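Glycosyltransferase Gtf1 (Streptococcus pneumoniae, PDB 4PQG) is a glycosyltransferase of the GT-B class whose two parallel-sheet domains are accompanied by an extended antiparallel beta-sheet domain. Local coordinates at residues V109-F114 with F120-L125; H135-F140 with I145-F150; Y159-D164 with V168-T173. All coordinates share one frame; numbering follows the deposited sequence.

Contact 1: V109-F114 with F120-L125; sequences VLRVFF and FVTCYL
Val-109 and Tyr-124 face each other at one end of an antiparallel beta hairpin, near the start of the ten-stranded sheet of the GtfA extended beta-sheet domain. The valine divides its branches between two partners: CG2 lies beside the tyrosine ring, 3.9 Å from Tyr-124 CE1, while CG1 reaches the methyl of Thr-122. Leu-110 sits opposite Cys-123 in a hydrogen-bonded pair, Leu-110 N donating a hydrogen bond to Cys-123 O at 2.8 Å and Leu-110 O accepting from Cys-123 N. Its side chain turns to the other face of the sheet, where CB meets Leu-125 CD1; helix 89-93 covers this face through Val-89 and Val-92.

Arg-111 meets two residues of the second strand, Phe-120 and Thr-122. Its chain leaves with CG anti to the backbone N (chi1 -170°) and bends at chi3, which brings the guanidinium up beside the CD1-CE1 side of the Phe-120 ring. The two planes are 19° apart, and Phe-120 CE1 lies 3.4 Å above one face of the guanidinium, toward its rim. Arg-111 NE also points to Thr-122 OG1, a short but bent and therefore weak hydrogen bond of 2.8 Å.

Val-112 and Val-121 form the next hydrogen-bonded pair, with Val-112 N donating to Val-121 O at 2.7 Å. Phe-113 returns to the face of Arg-111, its ring beside that of Phe-120 with the planes inclined at 50°. Across the sheet, Phe-114 swings back over the second strand: Phe-120 CA lies at the edge of its ring, and Phe-114 CE2 rests 3.8 Å from Val-121 CG2.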
# COMPACT_ATOMS: atom_id res chain seq x y z
N VAL A 109 -16.21 17.27 -11.69
CA VAL A 109 -17.62 16.91 -11.66
C VAL A 109 -18.39 17.64 -12.77
O VAL A 109 -18.55 18.87 -12.73
CB VAL A 109 -18.23 17.17 -10.27
CG1 VAL A 109 -19.67 16.71 -10.22
CG2 VAL A 109 -17.39 16.49 -9.19
N LEU A 110 -18.81 16.89 -13.79
CA LEU A 110 -19.58 17.45 -14.90
C LEU A 110 -21.01 16.94 -14.89
O LEU A 110 -21.27 15.74 -15.07
CB LEU A 110 -18.91 17.13 -16.24
CG LEU A 110 -19.48 17.75 -17.53
CD1 LEU A 110 -19.14 19.24 -17.63
CD2 LEU A 110 -18.97 17.02 -18.77
N ARG A 111 -21.95 17.85 -14.65
CA ARG A 111 -23.34 17.48 -14.65
C ARG A 111 -24.00 17.91 -15.96
O ARG A 111 -23.92 19.07 -16.35
CB ARG A 111 -24.06 18.08 -13.44
CG ARG A 111 -25.46 17.54 -13.26
CD ARG A 111 -25.95 17.72 -11.84
NE ARG A 111 -25.18 16.91 -10.90
CZ ARG A 111 -25.41 16.87 -9.59
NH1 ARG A 111 -26.38 17.61 -9.07
NH2 ARG A 111 -24.66 16.10 -8.81
N VAL A 112 -24.63 16.94 -16.62
CA VAL A 112 -25.27 17.13 -17.90
C VAL A 112 -26.78 17.06 -17.70
O VAL A 112 -27.33 16.06 -17.21
CB VAL A 112 -24.77 16.09 -18.93
CG1 VAL A 112 -25.53 16.18 -20.25
CG2 VAL A 112 -23.27 16.27 -19.15
N PHE A 113 -27.44 18.16 -18.04
CA PHE A 113 -28.88 18.30 -17.86
C PHE A 113 -29.60 18.05 -19.17
O PHE A 113 -29.01 18.18 -20.25
CB PHE A 113 -29.22 19.68 -17.30
CG PHE A 113 -28.74 19.91 -15.89
CD1 PHE A 113 -29.52 19.51 -14.80
CD2 PHE A 113 -27.52 20.54 -15.64
CE1 PHE A 113 -29.08 19.73 -13.50
CE2 PHE A 113 -27.09 20.76 -14.34
CZ PHE A 113 -27.87 20.36 -13.27
N PHE A 114 -30.86 17.69 -19.06
CA PHE A 114 -31.68 17.35 -20.20
C PHE A 114 -32.97 18.18 -20.20
O PHE A 114 -33.33 18.81 -19.19
CB PHE A 114 -31.97 15.84 -20.21
CG PHE A 114 -30.74 15.00 -20.44
CD1 PHE A 114 -30.42 14.56 -21.72
CD2 PHE A 114 -29.90 14.65 -19.39
CE1 PHE A 114 -29.28 13.79 -21.95
CE2 PHE A 114 -28.76 13.89 -19.61
CZ PHE A 114 -28.45 13.46 -20.89
N PHE A 120 -30.92 13.81 -15.07
CA PHE A 120 -29.57 14.30 -15.36
C PHE A 120 -28.49 13.23 -15.14
O PHE A 120 -28.71 12.25 -14.42
CB PHE A 120 -29.25 15.60 -14.59
CG PHE A 120 -29.24 15.47 -13.09
CD1 PHE A 120 -28.11 14.99 -12.41
CD2 PHE A 120 -30.34 15.89 -12.34
CE1 PHE A 120 -28.10 14.90 -11.02
CE2 PHE A 120 -30.33 15.81 -10.95
CZ PHE A 120 -29.21 15.31 -10.29
N VAL A 121 -27.34 13.43 -15.78
CA VAL A 121 -26.20 12.54 -15.66
C VAL A 121 -25.05 13.34 -15.06
O VAL A 121 -24.75 14.45 -15.53
CB VAL A 121 -25.76 11.99 -17.03
CG1 VAL A 121 -24.55 11.08 -16.90
CG2 VAL A 121 -26.91 11.23 -17.70
N THR A 122 -24.43 12.81 -14.01
CA THR A 122 -23.21 13.41 -13.47
C THR A 122 -22.02 12.56 -13.88
O THR A 122 -21.95 11.36 -13.57
CB THR A 122 -23.29 13.58 -11.94
OG1 THR A 122 -24.52 14.23 -11.60
CG2 THR A 122 -22.10 14.39 -11.41
N CYS A 123 -21.09 13.17 -14.62
CA CYS A 123 -19.86 12.52 -15.01
C CYS A 123 -18.72 12.91 -14.09
O CYS A 123 -18.55 14.10 -13.73
CB CYS A 123 -19.47 12.87 -16.45
SG CYS A 123 -20.66 12.33 -17.71
N TYR A 124 -17.93 11.91 -13.71
CA TYR A 124 -16.75 12.12 -12.90
C TYR A 124 -15.53 11.92 -13.77
O TYR A 124 -15.17 10.80 -14.15
CB TYR A 124 -16.76 11.22 -11.66
CG TYR A 124 -17.86 11.61 -10.69
CD1 TYR A 124 -17.61 12.47 -9.62
CD2 TYR A 124 -19.18 11.16 -10.87
CE1 TYR A 124 -18.62 12.84 -8.74
CE2 TYR A 124 -20.20 11.54 -10.01
CZ TYR A 124 -19.92 12.38 -8.95
OH TYR A 124 -20.93 12.73 -8.09
N LEU A 125 -14.89 13.04 -14.10
CA LEU A 125 -13.79 13.08 -15.05
C LEU A 125 -12.49 12.62 -14.43
O LEU A 125 -12.26 12.86 -13.24
CB LEU A 125 -13.62 14.51 -15.59
CG LEU A 125 -14.83 15.08 -16.34
CD1 LEU A 125 -14.87 16.60 -16.21
CD2 LEU A 125 -14.83 14.64 -17.79

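Contact 2: H135-F140 with I145-F150; sequences HAEYVF and IRKDYF
Strands 135-140 and 145-150 run antiparallel, their axes 4.7 Å apart at closest approach and their directions 166° apart, as the two arms of a beta hairpin in the extended sheet. Ala-136 and Asp-148 exchange a pair of backbone hydrogen bonds. Farther along, the register is broken by a classic beta bulge: Ile-145 and Arg-146 both face Tyr-138, whose N donates to Arg-146 O at 2.7 Å while its O accepts from Ile-145 N. The bulge places Ile-145 CB at the edge of the Tyr-138 ring.

On the face of His-135 and Glu-137, side chains pair alongside one another. The imidazole and the Tyr-149 ring are nearly parallel, with planes 19° apart, but are slid so far that they barely overlap; the close approach is made by His-135 CB, 3.3 Å from Tyr-149 CD1. Glu-137 and Lys-147 extend in the same direction, and their aliphatic parts touch before Glu-137 OE2 forms a salt bridge with Lys-147 NZ at 3.4 Å. Tyr-149 OH is held by Glu-158 of the next strand.

Phe-150 reaches back to the first strand, Ala-136 CB lying in the plane of its ring at the edge. On the face of Ala-136, the buried Asp-148 is the centre of a charge network. Asp-148 OD1 is hydrogen-bonded to Ser-157 and OD2 is salt-bridged to Arg-154; with Arg-146 as a further partner, this probably favours the ionised form. Arg-146 grips the Asp-148 carboxylate side-on, NE to Asp-148 OD1 and NH2 to the syn lone pair of Asp-148 OD2, each at 2.8 Å.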
# COMPACT_ATOMS: atom_id res chain seq x y z
N HIS A 135 -16.37 7.37 -14.09
CA HIS A 135 -17.70 6.83 -13.80
C HIS A 135 -18.76 7.89 -13.93
O HIS A 135 -18.44 9.08 -13.94
CB HIS A 135 -17.75 6.11 -12.45
CG HIS A 135 -17.86 7.01 -11.25
ND1 HIS A 135 -16.79 7.59 -10.68
CD2 HIS A 135 -18.96 7.38 -10.48
CE1 HIS A 135 -17.18 8.30 -9.61
NE2 HIS A 135 -18.51 8.16 -9.48
N ALA A 136 -20.02 7.47 -14.04
CA ALA A 136 -21.16 8.37 -14.28
C ALA A 136 -22.35 7.91 -13.46
O ALA A 136 -22.52 6.71 -13.22
CB ALA A 136 -21.54 8.38 -15.75
N GLU A 137 -23.16 8.88 -13.04
CA GLU A 137 -24.33 8.65 -12.20
C GLU A 137 -25.60 9.13 -12.90
O GLU A 137 -25.66 10.26 -13.39
CB GLU A 137 -24.15 9.37 -10.86
CG GLU A 137 -22.83 8.97 -10.18
CD GLU A 137 -22.70 9.44 -8.75
OE1 GLU A 137 -23.51 10.27 -8.32
OE2 GLU A 137 -21.75 8.97 -8.06
N TYR A 138 -26.62 8.26 -12.94
CA TYR A 138 -27.91 8.60 -13.56
C TYR A 138 -28.97 8.84 -12.53
O TYR A 138 -29.27 7.96 -11.72
CB TYR A 138 -28.39 7.51 -14.51
CG TYR A 138 -29.69 7.85 -15.25
CD1 TYR A 138 -29.67 8.64 -16.41
CD2 TYR A 138 -30.93 7.36 -14.81
CE1 TYR A 138 -30.85 8.93 -17.11
CE2 TYR A 138 -32.11 7.65 -15.48
CZ TYR A 138 -32.07 8.43 -16.63
OH TYR A 138 -33.23 8.71 -17.30
N VAL A 139 -29.58 10.02 -12.59
CA VAL A 139 -30.51 10.46 -11.56
C VAL A 139 -31.86 10.77 -12.20
O VAL A 139 -31.92 11.44 -13.24
CB VAL A 139 -29.96 11.69 -10.79
CG1 VAL A 139 -30.90 12.10 -9.68
CG2 VAL A 139 -28.58 11.40 -10.21
N PHE A 140 -32.93 10.23 -11.62
CA PHE A 140 -34.27 10.50 -12.10
C PHE A 140 -35.12 11.09 -10.98
O PHE A 140 -35.12 10.57 -9.86
CB PHE A 140 -34.92 9.24 -12.66
CG PHE A 140 -36.14 9.52 -13.49
CD1 PHE A 140 -36.01 9.99 -14.80
CD2 PHE A 140 -37.42 9.33 -12.97
CE1 PHE A 140 -37.14 10.26 -15.57
CE2 PHE A 140 -38.55 9.59 -13.74
CZ PHE A 140 -38.41 10.06 -15.04
N ILE A 145 -30.30 6.20 -9.67
CA ILE A 145 -30.85 4.96 -10.20
C ILE A 145 -29.75 4.00 -10.68
O ILE A 145 -29.89 2.80 -10.60
CB ILE A 145 -31.87 5.31 -11.33
CG1 ILE A 145 -33.13 5.94 -10.73
CG2 ILE A 145 -32.23 4.12 -12.21
CD1 ILE A 145 -33.68 5.19 -9.52
N ARG A 146 -28.66 4.54 -11.21
CA ARG A 146 -27.59 3.70 -11.77
C ARG A 146 -26.29 4.46 -11.78
O ARG A 146 -26.26 5.69 -12.04
CB ARG A 146 -27.93 3.23 -13.19
CG ARG A 146 -27.06 2.07 -13.70
CD ARG A 146 -27.54 1.57 -15.07
NE ARG A 146 -26.75 2.07 -16.20
CZ ARG A 146 -27.17 2.11 -17.47
NH1 ARG A 146 -28.40 1.72 -17.81
NH2 ARG A 146 -26.36 2.56 -18.41
N LYS A 147 -25.21 3.74 -11.49
CA LYS A 147 -23.85 4.22 -11.68
C LYS A 147 -23.11 3.27 -12.61
O LYS A 147 -23.09 2.05 -12.38
CB LYS A 147 -23.07 4.28 -10.36
CG LYS A 147 -23.51 5.36 -9.40
CD LYS A 147 -22.47 5.54 -8.30
CE LYS A 147 -23.07 6.28 -7.10
NZ LYS A 147 -22.13 6.37 -5.93
N ASP A 148 -22.47 3.83 -13.63
CA ASP A 148 -21.66 3.05 -14.55
C ASP A 148 -20.19 3.42 -14.33
O ASP A 148 -19.89 4.57 -14.01
CB ASP A 148 -22.02 3.36 -16.00
CG ASP A 148 -23.37 2.78 -16.42
OD1 ASP A 148 -23.97 1.96 -15.69
OD2 ASP A 148 -23.81 3.16 -17.51
N TYR A 149 -19.31 2.43 -14.53
CA TYR A 149 -17.87 2.56 -14.33
C TYR A 149 -17.14 2.15 -15.62
O TYR A 149 -17.45 1.11 -16.19
CB TYR A 149 -17.44 1.67 -13.17
CG TYR A 149 -18.06 2.13 -11.86
CD1 TYR A 149 -17.43 3.08 -11.06
CD2 TYR A 149 -19.32 1.65 -11.45
CE1 TYR A 149 -18.03 3.54 -9.89
CE2 TYR A 149 -19.91 2.09 -10.28
CZ TYR A 149 -19.26 3.04 -9.50
OH TYR A 149 -19.82 3.47 -8.33
N PHE A 150 -16.16 2.96 -16.05
CA PHE A 150 -15.56 2.84 -17.40
C PHE A 150 -14.03 2.72 -17.41
O PHE A 150 -13.33 3.39 -16.63
CB PHE A 150 -15.94 4.06 -18.27
CG PHE A 150 -17.42 4.35 -18.32
CD1 PHE A 150 -18.26 3.66 -19.20
CD2 PHE A 150 -17.97 5.33 -17.51
CE1 PHE A 150 -19.62 3.93 -19.26
CE2 PHE A 150 -19.33 5.60 -17.55
CZ PHE A 150 -20.16 4.90 -18.43

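Contact 3: Y159-D164 with V168-T173; sequences YFAPKD and VLYQRT
Tyr-159 and Tyr-170 make the dense part of this contact. Tyr-170 CG lies between its backbone N and carbonyl carbon (chi1 60°), a torsion that folds the ring back along the first strand. There Tyr-159 O sits 3.5 Å above one face of the ring, toward its rim, while Tyr-159 CB makes a CH-pi contact over the face, 4.1 Å from the Tyr-170 ring centroid. Ala-161 N lies in the plane of the same ring, at its edge. Phe-160, on the other side of the sheet, receives Leu-169 CD1 over a face of its ring, 15° off the normal. Tyr-159 CE2 lies 3.5 Å from Thr-173 OG1, which is at the edge of the tyrosine ring; the Tyr-159 hydroxyl bonds to Tyr-175. Thr-173 OG1, buried and paired with Asp-184, also accepts the in-plane amide N-H of Gln-171 NE2 at 3.2 Å.

The hairpin of strands 154-163 and 166-175 carries a classic beta bulge here: Tyr-170 and Gln-171 both face Tyr-159. Tyr-159 O accepts from Tyr-170 N at 3.0 Å and only weakly from Gln-171 N at 3.5 Å, whereas Tyr-159 N is held firmly by Gln-171 O.

Toward the turn the packing thins. Ala-161 and Val-168 still exchange two backbone hydrogen bonds, but beyond them the side-chain contact shrinks to the solvent-exposed Lys-163, whose CB meets Val-168 CG2 at 3.6 Å before its amine leads away.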
# COMPACT_ATOMS: atom_id res chain seq x y z
N TYR A 159 -26.84 -0.51 -9.30
CA TYR A 159 -28.26 -0.21 -9.33
C TYR A 159 -28.74 0.17 -7.94
O TYR A 159 -28.39 -0.50 -6.96
CB TYR A 159 -29.06 -1.39 -9.89
CG TYR A 159 -28.57 -1.81 -11.26
CD1 TYR A 159 -29.00 -1.13 -12.41
CD2 TYR A 159 -27.64 -2.84 -11.41
CE1 TYR A 159 -28.54 -1.51 -13.67
CE2 TYR A 159 -27.17 -3.21 -12.66
CZ TYR A 159 -27.63 -2.55 -13.78
OH TYR A 159 -27.15 -2.93 -15.01
N PHE A 160 -29.49 1.27 -7.87
CA PHE A 160 -29.95 1.86 -6.62
C PHE A 160 -31.46 2.07 -6.63
O PHE A 160 -32.06 2.31 -7.68
CB PHE A 160 -29.32 3.24 -6.40
CG PHE A 160 -27.82 3.23 -6.29
CD1 PHE A 160 -27.21 3.34 -5.04
CD2 PHE A 160 -27.02 3.15 -7.42
CE1 PHE A 160 -25.82 3.36 -4.93
CE2 PHE A 160 -25.64 3.17 -7.31
CZ PHE A 160 -25.04 3.27 -6.07
N ALA A 161 -32.07 2.00 -5.44
CA ALA A 161 -33.48 2.37 -5.26
C ALA A 161 -33.63 3.23 -3.99
O ALA A 161 -32.86 3.08 -3.03
CB ALA A 161 -34.35 1.13 -5.18
N PRO A 162 -34.61 4.16 -3.99
CA PRO A 162 -34.75 5.10 -2.88
C PRO A 162 -35.39 4.47 -1.65
O PRO A 162 -36.34 3.70 -1.77
CB PRO A 162 -35.70 6.18 -3.45
CG PRO A 162 -35.85 5.88 -4.90
CD PRO A 162 -35.60 4.41 -5.04
N LYS A 163 -34.85 4.80 -0.48
CA LYS A 163 -35.45 4.39 0.80
C LYS A 163 -35.24 5.52 1.80
O LYS A 163 -34.10 5.84 2.16
CB LYS A 163 -34.83 3.09 1.30
CG LYS A 163 -35.78 2.20 2.07
CD LYS A 163 -35.58 0.74 1.68
CE LYS A 163 -36.70 -0.14 2.22
NZ LYS A 163 -36.49 -0.46 3.66
N ASP A 164 -36.35 6.14 2.22
CA ASP A 164 -36.32 7.34 3.06
C ASP A 164 -35.56 8.47 2.35
O ASP A 164 -34.85 9.25 2.99
CB ASP A 164 -35.70 7.04 4.44
CG ASP A 164 -36.50 6.03 5.23
OD1 ASP A 164 -37.70 6.28 5.49
OD2 ASP A 164 -35.93 4.98 5.61
N VAL A 168 -30.28 3.44 -2.02
CA VAL A 168 -29.83 2.17 -1.46
C VAL A 168 -29.29 1.27 -2.58
O VAL A 168 -30.02 0.94 -3.50
CB VAL A 168 -30.97 1.45 -0.70
CG1 VAL A 168 -30.53 0.06 -0.26
CG2 VAL A 168 -31.41 2.27 0.50
N LEU A 169 -28.03 0.88 -2.48
CA LEU A 169 -27.41 -0.02 -3.47
C LEU A 169 -27.97 -1.43 -3.34
O LEU A 169 -27.83 -2.03 -2.30
CB LEU A 169 -25.90 -0.06 -3.30
CG LEU A 169 -25.15 -1.05 -4.20
CD1 LEU A 169 -25.33 -0.68 -5.67
CD2 LEU A 169 -23.67 -1.13 -3.82
N TYR A 170 -28.59 -1.96 -4.39
CA TYR A 170 -29.06 -3.35 -4.32
C TYR A 170 -28.38 -4.36 -5.25
O TYR A 170 -28.42 -5.57 -4.99
CB TYR A 170 -30.59 -3.45 -4.42
CG TYR A 170 -31.17 -2.91 -5.70
CD1 TYR A 170 -31.36 -3.74 -6.81
CD2 TYR A 170 -31.55 -1.57 -5.80
CE1 TYR A 170 -31.91 -3.26 -7.99
CE2 TYR A 170 -32.10 -1.08 -6.99
CZ TYR A 170 -32.28 -1.93 -8.08
OH TYR A 170 -32.83 -1.44 -9.25
N GLN A 171 -27.78 -3.89 -6.33
CA GLN A 171 -27.20 -4.80 -7.33
C GLN A 171 -25.99 -4.17 -7.99
O GLN A 171 -25.99 -2.96 -8.29
CB GLN A 171 -28.23 -5.17 -8.40
CG GLN A 171 -27.77 -6.16 -9.48
CD GLN A 171 -28.92 -6.60 -10.37
OE1 GLN A 171 -30.04 -6.75 -9.90
NE2 GLN A 171 -28.66 -6.78 -11.68
N ARG A 172 -24.97 -5.00 -8.21
CA ARG A 172 -23.82 -4.64 -9.04
C ARG A 172 -23.70 -5.67 -10.14
O ARG A 172 -23.75 -6.86 -9.87
CB ARG A 172 -22.53 -4.72 -8.23
CG ARG A 172 -22.36 -3.62 -7.23
CD ARG A 172 -20.87 -3.38 -7.05
NE ARG A 172 -20.67 -2.37 -6.02
CZ ARG A 172 -20.41 -2.61 -4.74
NH1 ARG A 172 -20.32 -3.85 -4.28
NH2 ARG A 172 -20.24 -1.59 -3.91
N THR A 173 -23.51 -5.22 -11.38
CA THR A 173 -23.38 -6.15 -12.50
C THR A 173 -22.04 -5.87 -13.19
O THR A 173 -21.68 -4.71 -13.36
CB THR A 173 -24.55 -6.01 -13.51
OG1 THR A 173 -25.77 -6.44 -12.90
CG2 THR A 173 -24.32 -6.85 -14.78

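In the fold
The three contacts are successive hairpins of one antiparallel sheet, in series along the chain and all within the GtfA extended beta-sheet domain. The centres of contacts 1 and 2 lie about 9 Å apart, those of contacts 2 and 3 about 12 Å. Neighbouring strands join them: 119-125 pairs with 133-140, where Thr-122 O and Glu-137 N probably hydrogen-bond, and 143-150 pairs with 154-163. Contacts 1 and 3, with centres about 19 Å apart, do not touch. Strand order in the sheet thus follows sequence order, forming a meander that stands apart from the two parallel sheets of the GT-B fold, each contact centred 28 to 32 Å from the centre of the chain.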